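PDB 1XMX: Card1 endonuclease domain-containing protein from Vibrio cholerae, which is of unknown function but carries a Card1-like endonuclease domain of the PDDEXK clan and probably binds nucleic acid. Local coordinates for residues S260-I265 and T373-W378; T271-S276 and A297-N302. One frame throughout, in Å; residues are numbered along the deposited sequence.

Contact 1 of 2, residues S260-I265 and T373-W378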
loop_
_atom_site.group_PDB
_atom_site.type_symbol
_atom_site.label_atom_id
_atom_site.label_comp_id
_atom_site.label_asym_id
_atom_site.label_seq_id
_atom_site.Cartn_x
_atom_site.Cartn_y
_atom_site.Cartn_z
ATOM N N SER A 260 6.918 -5.674 -11.802
ATOM C CA SER A 260 8.292 -5.947 -12.182
ATOM C C SER A 260 9.165 -4.679 -12.190
ATOM O O SER A 260 10.338 -4.751 -11.894
ATOM C CB SER A 260 8.302 -6.597 -13.555
ATOM O OG SER A 260 7.894 -7.958 -13.448
ATOM N N THR A 261 8.598 -3.558 -12.618
ATOM C CA THR A 261 9.266 -2.258 -12.606
ATOM C C THR A 261 9.508 -1.696 -11.184
ATOM O O THR A 261 10.576 -1.158 -10.899
ATOM C CB THR A 261 8.428 -1.265 -13.441
ATOM O OG1 THR A 261 8.307 -1.826 -14.745
ATOM C CG2 THR A 261 9.052 0.117 -13.521
ATOM N N VAL A 262 8.525 -1.845 -10.302
ATOM C CA VAL A 262 8.675 -1.474 -8.934
ATOM C C VAL A 262 9.823 -2.247 -8.320
ATOM O O VAL A 262 10.629 -1.679 -7.555
ATOM C CB VAL A 262 7.373 -1.713 -8.103
ATOM C CG1 VAL A 262 7.678 -1.494 -6.576
ATOM C CG2 VAL A 262 6.253 -0.772 -8.541
ATOM N N LYS A 263 9.894 -3.535 -8.627
ATOM C CA LYS A 263 10.968 -4.404 -8.118
ATOM C C LYS A 263 12.367 -3.943 -8.594
ATOM O O LYS A 263 13.315 -3.947 -7.809
ATOM C CB LYS A 263 10.713 -5.860 -8.500
ATOM C CG LYS A 263 11.846 -6.766 -8.123
ATOM C CD LYS A 263 11.652 -8.161 -8.684
ATOM C CE LYS A 263 12.814 -9.077 -8.278
ATOM N NZ LYS A 263 12.564 -10.450 -8.801
ATOM N N GLN A 264 12.472 -3.539 -9.866
ATOM C CA GLN A 264 13.663 -2.837 -10.374
ATOM C C GLN A 264 14.039 -1.539 -9.683
ATOM O O GLN A 264 15.222 -1.303 -9.392
ATOM C CB GLN A 264 13.505 -2.513 -11.868
ATOM C CG GLN A 264 13.790 -3.670 -12.674
ATOM C CD GLN A 264 13.918 -3.337 -14.140
ATOM O OE1 GLN A 264 14.316 -2.212 -14.530
ATOM N NE2 GLN A 264 13.603 -4.320 -14.973
ATOM N N ILE A 265 13.053 -0.671 -9.459
ATOM C CA ILE A 265 13.298 0.622 -8.780
ATOM C C ILE A 265 13.753 0.361 -7.375
ATOM O O ILE A 265 14.620 1.034 -6.865
ATOM C CB ILE A 265 12.023 1.479 -8.772
ATOM C CG1 ILE A 265 11.682 1.889 -10.205
ATOM C CG2 ILE A 265 12.197 2.708 -7.886
ATOM C CD1 ILE A 265 10.243 2.351 -10.418
ATOM N N THR A 373 10.593 5.797 -14.817
ATOM C CA THR A 373 10.874 7.141 -14.343
ATOM C C THR A 373 9.704 7.798 -13.586
ATOM O O THR A 373 9.897 8.388 -12.511
ATOM C CB THR A 373 11.334 8.013 -15.509
ATOM O OG1 THR A 373 12.613 7.529 -15.915
ATOM C CG2 THR A 373 11.453 9.442 -15.134
ATOM N N HIS A 374 8.497 7.691 -14.133
ATOM C CA HIS A 374 7.321 8.267 -13.473
ATOM C C HIS A 374 7.025 7.549 -12.168
ATOM O O HIS A 374 6.636 8.174 -11.210
ATOM C CB HIS A 374 6.106 8.245 -14.379
ATOM C CG HIS A 374 6.260 9.061 -15.618
ATOM N ND1 HIS A 374 6.443 10.423 -15.594
ATOM C CD2 HIS A 374 6.239 8.713 -16.930
ATOM C CE1 HIS A 374 6.522 10.885 -16.833
ATOM N NE2 HIS A 374 6.397 9.869 -17.660
ATOM N N LEU A 375 7.240 6.248 -12.110
ATOM C CA LEU A 375 7.070 5.524 -10.879
ATOM C C LEU A 375 8.127 5.933 -9.842
ATOM O O LEU A 375 7.834 6.053 -8.653
ATOM C CB LEU A 375 7.115 4.024 -11.154
ATOM C CG LEU A 375 5.864 3.272 -11.711
ATOM C CD1 LEU A 375 6.082 1.799 -11.778
ATOM C CD2 LEU A 375 4.645 3.558 -10.808
ATOM N N THR A 376 9.361 6.123 -10.295
ATOM C CA THR A 376 10.457 6.579 -9.441
ATOM C C THR A 376 10.106 7.935 -8.878
ATOM O O THR A 376 10.180 8.150 -7.696
ATOM C CB THR A 376 11.823 6.638 -10.231
ATOM O OG1 THR A 376 12.097 5.366 -10.831
ATOM C CG2 THR A 376 13.010 6.946 -9.261
ATOM N N GLN A 377 9.694 8.849 -9.720
ATOM C CA GLN A 377 9.292 10.143 -9.244
ATOM C C GLN A 377 8.226 10.050 -8.159
ATOM O O GLN A 377 8.346 10.736 -7.130
ATOM C CB GLN A 377 8.827 11.006 -10.402
ATOM C CG GLN A 377 9.988 11.252 -11.383
ATOM C CD GLN A 377 9.568 11.961 -12.668
ATOM O OE1 GLN A 377 8.395 11.930 -13.078
ATOM N NE2 GLN A 377 10.527 12.531 -13.341
ATOM N N TRP A 378 7.224 9.182 -8.349
ATOM C CA TRP A 378 6.077 9.087 -7.429
ATOM C C TRP A 378 6.618 8.597 -6.106
ATOM O O TRP A 378 6.281 9.169 -5.036
ATOM C CB TRP A 378 5.030 8.097 -7.923
ATOM C CG TRP A 378 3.735 8.054 -7.142
ATOM C CD1 TRP A 378 2.958 9.119 -6.759
ATOM C CD2 TRP A 378 3.060 6.874 -6.705
ATOM N NE1 TRP A 378 1.851 8.658 -6.027
ATOM C CE2 TRP A 378 1.891 7.280 -6.017
ATOM C CE3 TRP A 378 3.337 5.505 -6.807
ATOM C CZ2 TRP A 378 1.007 6.362 -5.477
ATOM C CZ3 TRP A 378 2.474 4.610 -6.241
ATOM C CH2 TRP A 378 1.300 5.044 -5.606
#

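Contact 2 of 2, residues T271-S276 and A297-N302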
loop_
_atom_site.group_PDB
_atom_site.type_symbol
_atom_site.label_atom_id
_atom_site.label_comp_id
_atom_site.label_asym_id
_atom_site.label_seq_id
_atom_site.Cartn_x
_atom_site.Cartn_y
_atom_site.Cartn_z
ATOM N N THR A 271 13.819 2.960 0.311
ATOM C CA THR A 271 12.549 3.400 0.946
ATOM C C THR A 271 11.361 2.533 0.499
ATOM O O THR A 271 10.347 2.561 1.109
ATOM C CB THR A 271 12.221 4.904 0.669
ATOM O OG1 THR A 271 12.262 5.157 -0.753
ATOM C CG2 THR A 271 13.223 5.837 1.364
ATOM N N ILE A 272 11.487 1.768 -0.588
ATOM C CA ILE A 272 10.387 0.890 -0.995
ATOM C C ILE A 272 10.636 -0.380 -0.225
ATOM O O ILE A 272 11.522 -1.152 -0.552
ATOM C CB ILE A 272 10.408 0.605 -2.518
ATOM C CG1 ILE A 272 10.383 1.923 -3.309
ATOM C CG2 ILE A 272 9.241 -0.317 -2.913
ATOM C CD1 ILE A 272 10.587 1.766 -4.769
ATOM N N GLN A 273 9.859 -0.609 0.805
ATOM C CA GLN A 273 10.254 -1.546 1.814
ATOM C C GLN A 273 9.432 -2.834 1.641
ATOM O O GLN A 273 9.757 -3.851 2.219
ATOM C CB GLN A 273 10.054 -0.851 3.161
ATOM C CG GLN A 273 8.571 -0.688 3.534
ATOM C CD GLN A 273 8.356 0.485 4.420
ATOM O OE1 GLN A 273 8.544 1.615 3.994
ATOM N NE2 GLN A 273 8.003 0.235 5.659
ATOM N N ASP A 274 8.382 -2.785 0.820
ATOM C CA ASP A 274 7.512 -3.938 0.561
ATOM C C ASP A 274 6.728 -3.787 -0.771
ATOM O O ASP A 274 6.417 -2.693 -1.174
ATOM C CB ASP A 274 6.546 -4.227 1.728
ATOM C CG ASP A 274 6.009 -5.675 1.682
ATOM O OD1 ASP A 274 6.619 -6.513 0.984
ATOM O OD2 ASP A 274 5.007 -6.010 2.320
ATOM N N ARG A 275 6.387 -4.884 -1.432
ATOM C CA ARG A 275 5.644 -4.794 -2.693
ATOM C C ARG A 275 4.953 -6.082 -2.919
ATOM O O ARG A 275 5.472 -7.126 -2.526
ATOM C CB ARG A 275 6.543 -4.536 -3.904
ATOM C CG ARG A 275 7.663 -5.516 -3.971
ATOM C CD ARG A 275 8.546 -5.399 -5.262
ATOM N NE ARG A 275 9.692 -6.258 -4.993
ATOM C CZ ARG A 275 9.730 -7.554 -5.278
ATOM N NH1 ARG A 275 8.741 -8.107 -5.960
ATOM N NH2 ARG A 275 10.785 -8.281 -4.936
ATOM N N SER A 276 3.817 -6.022 -3.620
ATOM C CA SER A 276 3.041 -7.215 -3.879
ATOM C C SER A 276 2.194 -7.061 -5.121
ATOM O O SER A 276 1.872 -5.953 -5.494
ATOM C CB SER A 276 2.148 -7.501 -2.685
ATOM O OG SER A 276 2.074 -8.903 -2.520
ATOM N N ALA A 297 0.578 -3.262 -4.774
ATOM C CA ALA A 297 0.627 -2.558 -3.501
ATOM C C ALA A 297 2.085 -2.458 -3.068
ATOM O O ALA A 297 2.828 -3.435 -3.189
ATOM C CB ALA A 297 -0.155 -3.318 -2.448
ATOM N N THR A 298 2.479 -1.284 -2.556
ATOM C CA THR A 298 3.789 -1.094 -1.908
ATOM C C THR A 298 3.660 -0.355 -0.573
ATOM O O THR A 298 2.629 0.265 -0.275
ATOM C CB THR A 298 4.777 -0.293 -2.772
ATOM O OG1 THR A 298 4.233 1.002 -3.026
ATOM C CG2 THR A 298 4.999 -0.947 -4.094
ATOM N N VAL A 299 4.691 -0.460 0.257
ATOM C CA VAL A 299 4.877 0.516 1.334
ATOM C C VAL A 299 6.202 1.223 1.002
ATOM O O VAL A 299 7.226 0.557 0.703
ATOM C CB VAL A 299 4.916 -0.146 2.769
ATOM C CG1 VAL A 299 5.080 0.935 3.872
ATOM C CG2 VAL A 299 3.649 -0.941 3.041
ATOM N N VAL A 300 6.201 2.555 1.121
ATOM C CA VAL A 300 7.356 3.360 0.831
ATOM C C VAL A 300 7.441 4.433 1.888
ATOM O O VAL A 300 6.486 5.146 2.082
ATOM C CB VAL A 300 7.201 4.095 -0.522
ATOM C CG1 VAL A 300 8.475 4.827 -0.881
ATOM C CG2 VAL A 300 6.717 3.067 -1.639
ATOM N N ASN A 301 8.608 4.558 2.542
ATOM C CA ASN A 301 8.788 5.477 3.629
ATOM C C ASN A 301 7.652 5.336 4.638
ATOM O O ASN A 301 7.092 6.350 5.102
ATOM C CB ASN A 301 8.975 6.926 3.169
ATOM C CG ASN A 301 9.541 7.808 4.311
ATOM O OD1 ASN A 301 10.274 7.327 5.137
ATOM N ND2 ASN A 301 9.198 9.073 4.330
ATOM N N ASN A 302 7.325 4.080 4.953
ATOM C CA ASN A 302 6.293 3.752 5.916
ATOM C C ASN A 302 4.874 4.249 5.547
ATOM O O ASN A 302 4.008 4.257 6.419
ATOM C CB ASN A 302 6.670 4.228 7.328
ATOM C CG ASN A 302 7.842 3.472 7.902
ATOM O OD1 ASN A 302 7.891 2.231 7.860
ATOM N ND2 ASN A 302 8.824 4.214 8.429
#

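Contact 1 of 2, residues S260-I265 and T373-W378
Helix segments 260-265 and 373-378 pass each other with their axes 10.1 Å apart at an angle of 60°, and Ile265 and Thr376 bring the backbones nearest, CA to CA 6.6 Å. Ile265 and Leu375 do most of the touching. The Ile265 chain meets Leu375 at about a right angle, its CD1 coming to 3.6 Å from Leu375 CB, at the root of the leucine rather than at its branch. The far end of the leucine works on the preceding turn: Leu375 CD1 lies 3.8 Å from Thr261 CG2 and 4.1 Å from Val262 CG2. Thr261 offers its methyl because CG2 stands anti to the backbone N (chi1 -57° for OG1), while OG1 turns back to the carbonyl of Leu257 in its own helix. Thr376 behaves alike: OG1 sits 3.6 Å from Ile265 CG1, yet its hydrogen bond goes to Lys372 O. Val262 also packs on Phe379, just after 373-378, and Ile265 on Lys372, just before it. Both hydroxyls of this buried interface are thus satisfied within their own helices, and with no hydrogen bond between the segments, the two helices of the endonuclease domain are joined here by van der Waals contact.

Contact 2 of 2, residues T271-S276 and A297-N302
Gln273 and Asn302 are tied by two hydrogen bonds at the bulged end of an antiparallel strand pair in the endonuclease-domain sheet. Gln273 OE1 accepts the backbone N of Asn302 at 2.9 Å, and Gln273 NE2 donates a hydrogen bond to Asn302 OD1 at 3.0 Å. OD1 lies in the Gln273 amide plane, but NE2 comes in above the plane of the Asn302 carbonyl, the two amides being turned 79° apart. NE2 also bonds to Ile142 O, and Asn302 ND2 to Asp123 OD2, so segments distant in sequence but close in space also hold both amides. The backbone explains the placement: Gln273 and Asp274 both face Val299, a classic beta bulge. Gln273 N donates to Val299 O at 2.9 Å, and Val299 N reaches Asp274 O more loosely at 3.2 Å. Beyond the bulge, Ser276 and Ala297 exchange two backbone bonds; before it, Asn301 N bonds to Thr271 O. With CG of Gln273 between its backbone N and carbonyl carbon (chi1 72°), the chain runs over Val299, bringing CD to 3.4 Å from Val299 CG1. Val299 and Ala297 face helix 144-150, where Ile144 touches both. The other face carries Ile272, Val300, Arg275 and Thr298; helix 371-380 adds Phe379 against Ile272, Thr298 and Val300. Arg275 lays its CB 3.9 Å from Thr298 CG2 before its chain leads off to Gln266. Ile272 and Val300, a non-hydrogen-bonded pair, run next to each other off the same face, Ile272 CG1 4.2 Å from Val300 CG2.

Both contacts are buried in the endonuclease domain, and contact 1 forms part of the helical layer over one face of the sheet in contact 2. Helix 243-266 is followed, after a short loop, by strand 272-276, so the two share a continuous piece of chain; their centres are about 11 Å apart. Val262 links them, packing its CG1 3.7 Å from Thr298 CG2, while Ile265 CG2 meets Ile272 CD1 at 3.6 Å. Their chemistry differs with place: the helices of contact 1 meet through aliphatic groups and threonines whose hydroxyls bond within their own helices, whereas the strands of contact 2 are held mainly by backbone hydrogen bonds, supplemented by an amide pair between the bulge residue Gln273 and Asn302 in the turn.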